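Local structure of Rio2 kinase (Chaetomium thermophilum, 4GYI) at residues 236-241 with 250-255; 209-214 with 280-285. The protein is an atypical RIO-family kinase that binds ADP and magnesium, carries an active-site phosphoaspartate and acts in maturation of the pre-40S ribosomal subunit. All coordinates share one frame; numbering follows the deposited sequence.

Interaction 1. Residues 236-241 with 250-255; sequences ILIREE and ITLTPI
Leu-237 and Ile-255, Arg-239 and Thr-253, and Glu-241 and Thr-251 form three hydrogen-bonded pairs of an antiparallel hairpin, each closed by two backbone N-H...O=C bonds. Arg-239 N lies 2.7 Å from Thr-253 O. The longest of the six joins Glu-241 N to Thr-251 O at 3.0 Å, and the straightest Leu-237 N to Ile-255 O, at 173° about the hydrogen. Water 1 donates to Arg-239 O and Thr-251 O and lies 2.6 Å from Thr-253 OG1, tying both backbones to a side-chain hydroxyl.

Apolar contacts divide between the two faces. On one, Ile-238 CG2, anti to the backbone N, meets Leu-252 CB at 3.8 Å, while CD1 meets Pro-254 CB at 4.1 Å. Replaced by an alanine, Ile-238 would probably leave a gap between Leu-252 and Pro-254 and deprive Leu-210 of helix 207-223 of one of its contacts. Toward the outer end of this face Glu-240 lies beside Leu-252. On the other, Ile-255 CD1 lies over one face of the Arg-239 guanidinium, off toward its rim and 3.7 Å from NH2.

The bend at chi3 (-42°) turns that guanidinium across Ile-255. Its main partner is Asp-194, salt-bridged to NH1; the contact of NE with Glu-241 OE2 is long and uncertain, the glutamate being poorly ordered.

This is the C-lobe hairpin of the kinase fold, linking the magnesium ligands Asn-235, just before it, and Asp-258, just after. Backbone bonding sets its register, while Ile-238 and Pro-254 offer aliphatic groups to helix 207-223 and Leu-237, on the opposite face, touches ADP.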
loop_
_atom_site.group_PDB
_atom_site.type_symbol
_atom_site.label_atom_id
_atom_site.label_comp_id
_atom_site.label_asym_id
_atom_site.label_seq_id
_atom_site.Cartn_x
_atom_site.Cartn_y
_atom_site.Cartn_z
ATOM N N ILE A 236 2.708 3.002 13.463
ATOM C CA ILE A 236 2.573 4.252 14.188
ATOM C C ILE A 236 3.910 4.971 14.121
ATOM O O ILE A 236 4.945 4.449 14.550
ATOM C CB ILE A 236 2.182 4.020 15.665
ATOM C CG1 ILE A 236 0.794 3.382 15.733
ATOM C CG2 ILE A 236 2.196 5.343 16.437
ATOM C CD1 ILE A 236 0.554 2.552 16.982
ATOM N N LEU A 237 3.877 6.164 13.552
ATOM C CA LEU A 237 5.051 6.996 13.441
ATOM C C LEU A 237 4.923 8.048 14.524
ATOM O O LEU A 237 3.824 8.479 14.839
ATOM C CB LEU A 237 5.115 7.656 12.049
ATOM C CG LEU A 237 5.096 6.744 10.803
ATOM C CD1 LEU A 237 5.522 7.492 9.542
ATOM C CD2 LEU A 237 5.973 5.526 10.983
ATOM N N ILE A 238 6.051 8.448 15.096
ATOM C CA ILE A 238 6.059 9.434 16.153
ATOM C C ILE A 238 6.781 10.672 15.666
ATOM O O ILE A 238 7.968 10.609 15.360
ATOM C CB ILE A 238 6.792 8.907 17.396
ATOM C CG1 ILE A 238 6.121 7.633 17.924
ATOM C CG2 ILE A 238 6.798 9.972 18.487
ATOM C CD1 ILE A 238 4.673 7.834 18.274
ATOM N N ARG A 239 6.065 11.788 15.551
ATOM C CA ARG A 239 6.730 13.054 15.262
ATOM C C ARG A 239 7.210 13.625 16.585
ATOM O O ARG A 239 6.438 13.707 17.539
ATOM C CB ARG A 239 5.788 14.053 14.583
ATOM C CG ARG A 239 6.518 15.005 13.642
ATOM C CD ARG A 239 5.746 16.283 13.331
ATOM N NE ARG A 239 4.320 16.070 13.088
ATOM C CZ ARG A 239 3.780 15.848 11.891
ATOM N NH1 ARG A 239 4.545 15.798 10.808
ATOM N NH2 ARG A 239 2.471 15.669 11.775
ATOM N N GLU A 240 8.486 13.998 16.653
ATOM C CA GLU A 240 9.051 14.570 17.870
ATOM C C GLU A 240 9.257 16.071 17.700
ATOM O O GLU A 240 9.770 16.518 16.673
ATOM C CB GLU A 240 10.392 13.917 18.197
ATOM C CG GLU A 240 10.385 12.397 18.222
ATOM C CD GLU A 240 11.770 11.806 18.491
ATOM O OE1 GLU A 240 12.699 12.585 18.822
ATOM O OE2 GLU A 240 11.927 10.566 18.373
ATOM N N GLU A 241 8.864 16.851 18.699
ATOM C CA GLU A 241 9.076 18.298 18.648
ATOM C C GLU A 241 9.578 18.851 19.973
ATOM O O GLU A 241 9.003 18.583 21.035
ATOM C CB GLU A 241 7.797 19.028 18.232
ATOM C CG GLU A 241 7.349 18.736 16.803
ATOM C CD GLU A 241 5.866 18.979 16.602
ATOM O OE1 GLU A 241 5.255 19.647 17.464
ATOM O OE2 GLU A 241 5.310 18.494 15.593
ATOM N N ILE A 250 10.046 16.921 25.117
ATOM C CA ILE A 250 9.758 16.603 23.735
ATOM C C ILE A 250 8.296 16.221 23.670
ATOM O O ILE A 250 7.861 15.322 24.387
ATOM C CB ILE A 250 10.628 15.415 23.278
ATOM C CG1 ILE A 250 12.089 15.640 23.704
ATOM C CG2 ILE A 250 10.508 15.170 21.779
ATOM C CD1 ILE A 250 12.769 16.808 23.020
ATOM N N THR A 251 7.525 16.914 22.839
ATOM C CA THR A 251 6.146 16.506 22.598
ATOM C C THR A 251 6.126 15.477 21.478
ATOM O O THR A 251 6.818 15.620 20.462
ATOM C CB THR A 251 5.221 17.688 22.250
ATOM O OG1 THR A 251 5.566 18.212 20.964
ATOM C CG2 THR A 251 5.344 18.783 23.289
ATOM N N LEU A 252 5.337 14.430 21.682
ATOM C CA LEU A 252 5.293 13.314 20.751
ATOM C C LEU A 252 3.917 13.221 20.119
ATOM O O LEU A 252 2.903 13.196 20.803
ATOM C CB LEU A 252 5.653 12.008 21.460
ATOM C CG LEU A 252 6.955 11.980 22.262
ATOM C CD1 LEU A 252 7.099 10.664 23.005
ATOM C CD2 LEU A 252 8.151 12.215 21.367
ATOM N N THR A 253 3.901 13.170 18.799
ATOM C CA THR A 253 2.680 13.213 18.037
ATOM C C THR A 253 2.636 11.982 17.151
ATOM O O THR A 253 3.503 11.802 16.290
ATOM C CB THR A 253 2.674 14.459 17.156
ATOM O OG1 THR A 253 2.685 15.620 17.991
ATOM C CG2 THR A 253 1.449 14.481 16.273
ATOM N N PRO A 254 1.643 11.107 17.377
ATOM C CA PRO A 254 1.585 9.880 16.579
ATOM C C PRO A 254 0.884 10.109 15.250
ATOM O O PRO A 254 -0.074 10.883 15.163
ATOM C CB PRO A 254 0.778 8.930 17.464
ATOM C CG PRO A 254 -0.118 9.851 18.236
ATOM C CD PRO A 254 0.670 11.097 18.482
ATOM N N ILE A 255 1.387 9.435 14.223
ATOM C CA ILE A 255 0.812 9.463 12.889
ATOM C C ILE A 255 0.585 8.009 12.493
ATOM O O ILE A 255 1.428 7.155 12.745
ATOM C CB ILE A 255 1.758 10.162 11.880
ATOM C CG1 ILE A 255 1.818 11.664 12.167
ATOM C CG2 ILE A 255 1.257 9.997 10.474
ATOM C CD1 ILE A 255 3.161 12.140 12.665
HETATM O O HOH W 1 5.211 16.158 18.243
#

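Interaction 2. Residues 209-214 with 280-285; sequences SLYADL and CIKRFF
Tyr-211 and Phe-285 form the aromatic centre of this buried helix contact, a T-shaped pair in which the tyrosine edge is directed at the phenylalanine face. The ring planes stand at 68° with centroids 5.5 Å apart, and Tyr-211 CB also comes to 3.5 Å from Phe-285 CE1. Two leucines flank the phenylalanine: Leu-210 CG lies at the ring edge, near its plane and 3.8 Å from CZ, while Leu-214 CD1 approaches CE2 obliquely at 3.6 Å. A chi1 of 176° swings the Tyr-211 ring away from its own backbone N and toward the other helix, where Ile-281 CG2 lies 3.9 Å from its CD1. The extended Lys-282 chain passes the phenol end, CE being 3.5 Å from Tyr-211 OH, and carries NZ on to a hydrogen bond with Gly-297 O.

Farther out, Phe-289 meets Phe-285 edge-to-face and the ring of Phe-291 meets that of Tyr-211, extending the aromatic cluster. The segments run nearly antiparallel, at 169°, with their axes 11.0 Å apart, a separation bridged by these large side chains. The arrangement joins helix 207-223 to helix 270-289 within the helical C-terminal lobe of the protein-kinase fold.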
loop_
_atom_site.group_PDB
_atom_site.type_symbol
_atom_site.label_atom_id
_atom_site.label_comp_id
_atom_site.label_asym_id
_atom_site.label_seq_id
_atom_site.Cartn_x
_atom_site.Cartn_y
_atom_site.Cartn_z
ATOM N N SER A 209 0.821 9.349 28.617
ATOM C CA SER A 209 0.258 10.320 27.686
ATOM C C SER A 209 0.200 9.754 26.285
ATOM O O SER A 209 -0.802 9.896 25.595
ATOM C CB SER A 209 1.104 11.592 27.655
ATOM O OG SER A 209 0.900 12.358 28.827
ATOM N N LEU A 210 1.295 9.141 25.855
ATOM C CA LEU A 210 1.346 8.577 24.515
ATOM C C LEU A 210 0.322 7.441 24.392
ATOM O O LEU A 210 -0.409 7.370 23.407
ATOM C CB LEU A 210 2.765 8.111 24.168
ATOM C CG LEU A 210 2.942 7.416 22.811
ATOM C CD1 LEU A 210 2.503 8.324 21.658
ATOM C CD2 LEU A 210 4.381 6.925 22.611
ATOM N N TYR A 211 0.271 6.576 25.407
ATOM C CA TYR A 211 -0.707 5.501 25.458
ATOM C C TYR A 211 -2.121 6.043 25.329
ATOM O O TYR A 211 -2.905 5.547 24.522
ATOM C CB TYR A 211 -0.568 4.717 26.754
ATOM C CG TYR A 211 -1.614 3.635 26.957
ATOM C CD1 TYR A 211 -1.431 2.362 26.440
ATOM C CD2 TYR A 211 -2.773 3.886 27.683
ATOM C CE1 TYR A 211 -2.371 1.366 26.643
ATOM C CE2 TYR A 211 -3.719 2.893 27.890
ATOM C CZ TYR A 211 -3.508 1.642 27.370
ATOM O OH TYR A 211 -4.434 0.659 27.567
ATOM N N ALA A 212 -2.432 7.080 26.098
ATOM C CA ALA A 212 -3.752 7.707 26.027
ATOM C C ALA A 212 -4.033 8.273 24.647
ATOM O O ALA A 212 -5.155 8.185 24.151
ATOM C CB ALA A 212 -3.873 8.790 27.059
ATOM N N ASP A 213 -3.018 8.858 24.019
ATOM C CA ASP A 213 -3.184 9.340 22.652
ATOM C C ASP A 213 -3.491 8.192 21.644
ATOM O O ASP A 213 -4.391 8.303 20.810
ATOM C CB ASP A 213 -1.980 10.199 22.223
ATOM C CG ASP A 213 -2.007 11.609 22.841
ATOM O OD1 ASP A 213 -2.834 11.870 23.750
ATOM O OD2 ASP A 213 -1.193 12.461 22.419
ATOM N N LEU A 214 -2.768 7.086 21.742
ATOM C CA LEU A 214 -3.001 5.954 20.838
ATOM C C LEU A 214 -4.387 5.345 21.031
ATOM O O LEU A 214 -5.069 5.002 20.060
ATOM C CB LEU A 214 -1.914 4.899 21.021
ATOM C CG LEU A 214 -0.521 5.442 20.677
ATOM C CD1 LEU A 214 0.551 4.442 21.015
ATOM C CD2 LEU A 214 -0.441 5.850 19.199
ATOM N N CYS A 280 -2.343 -5.167 21.076
ATOM C CA CYS A 280 -1.028 -4.881 20.491
ATOM C C CYS A 280 -0.365 -3.677 21.157
ATOM O O CYS A 280 0.816 -3.725 21.520
ATOM C CB CYS A 280 -1.118 -4.635 18.979
ATOM S SG CYS A 280 -0.924 -6.127 17.992
ATOM N N ILE A 281 -1.137 -2.607 21.302
ATOM C CA ILE A 281 -0.686 -1.410 22.004
ATOM C C ILE A 281 -0.286 -1.710 23.460
ATOM O O ILE A 281 0.822 -1.364 23.889
ATOM C CB ILE A 281 -1.772 -0.322 21.973
ATOM C CG1 ILE A 281 -1.998 0.157 20.532
ATOM C CG2 ILE A 281 -1.408 0.833 22.879
ATOM C CD1 ILE A 281 -0.728 0.494 19.807
ATOM N N LYS A 282 -1.173 -2.363 24.214
ATOM C CA LYS A 282 -0.873 -2.707 25.605
ATOM C C LYS A 282 0.395 -3.556 25.701
ATOM O O LYS A 282 1.273 -3.271 26.512
ATOM C CB LYS A 282 -2.039 -3.458 26.264
ATOM C CG LYS A 282 -3.276 -2.607 26.472
ATOM C CD LYS A 282 -4.361 -3.397 27.226
ATOM C CE LYS A 282 -5.659 -2.602 27.307
ATOM N NZ LYS A 282 -6.779 -3.282 28.022
ATOM N N ARG A 283 0.484 -4.602 24.880
ATOM C CA ARG A 283 1.681 -5.450 24.860
ATOM C C ARG A 283 2.945 -4.611 24.677
ATOM O O ARG A 283 3.876 -4.708 25.471
ATOM C CB ARG A 283 1.608 -6.488 23.746
ATOM C CG ARG A 283 1.078 -7.850 24.151
ATOM C CD ARG A 283 1.333 -8.845 23.023
ATOM N NE ARG A 283 2.716 -8.762 22.560
ATOM C CZ ARG A 283 3.637 -9.697 22.771
ATOM N NH1 ARG A 283 3.322 -10.810 23.420
ATOM N NH2 ARG A 283 4.873 -9.526 22.320
ATOM N N PHE A 284 2.963 -3.782 23.633
ATOM C CA PHE A 284 4.121 -2.945 23.359
ATOM C C PHE A 284 4.480 -2.052 24.550
ATOM O O PHE A 284 5.629 -2.022 24.992
ATOM C CB PHE A 284 3.916 -2.096 22.102
ATOM C CG PHE A 284 5.056 -1.163 21.833
ATOM C CD1 PHE A 284 6.244 -1.643 21.298
ATOM C CD2 PHE A 284 4.958 0.186 22.157
ATOM C CE1 PHE A 284 7.311 -0.788 21.055
ATOM C CE2 PHE A 284 6.013 1.045 21.939
ATOM C CZ PHE A 284 7.193 0.563 21.369
ATOM N N PHE A 285 3.486 -1.359 25.090
ATOM C CA PHE A 285 3.707 -0.501 26.245
ATOM C C PHE A 285 4.148 -1.259 27.479
ATOM O O PHE A 285 4.768 -0.695 28.367
ATOM C CB PHE A 285 2.480 0.352 26.536
ATOM C CG PHE A 285 2.447 1.605 25.728
ATOM C CD1 PHE A 285 2.653 2.831 26.317
ATOM C CD2 PHE A 285 2.278 1.546 24.353
ATOM C CE1 PHE A 285 2.652 3.986 25.553
ATOM C CE2 PHE A 285 2.270 2.694 23.593
ATOM C CZ PHE A 285 2.460 3.913 24.190
#

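The hairpin of interaction 1 lies against the helix pair of interaction 2, their centres 13 Å apart, and falls within the chain loop that the helix pair closes. Ile-236 reaches both helices: its CD1 is 3.7 Å from Ile-281 CD1, and its CG2 also packs on Leu-214. Leu-214 CD2 in turn reaches Pro-254 CB at 3.7 Å, so both strands and both helices share one hydrophobic core. Interaction 1 is closer to the nucleotide, with the Leu-237 side chain about 4 Å from ADP and about 8 Å from the magnesium ion; in interaction 2 the Ile-281 side chain is about 13 Å from each. Asn-235, a magnesium ligand, immediately precedes strand 236-242.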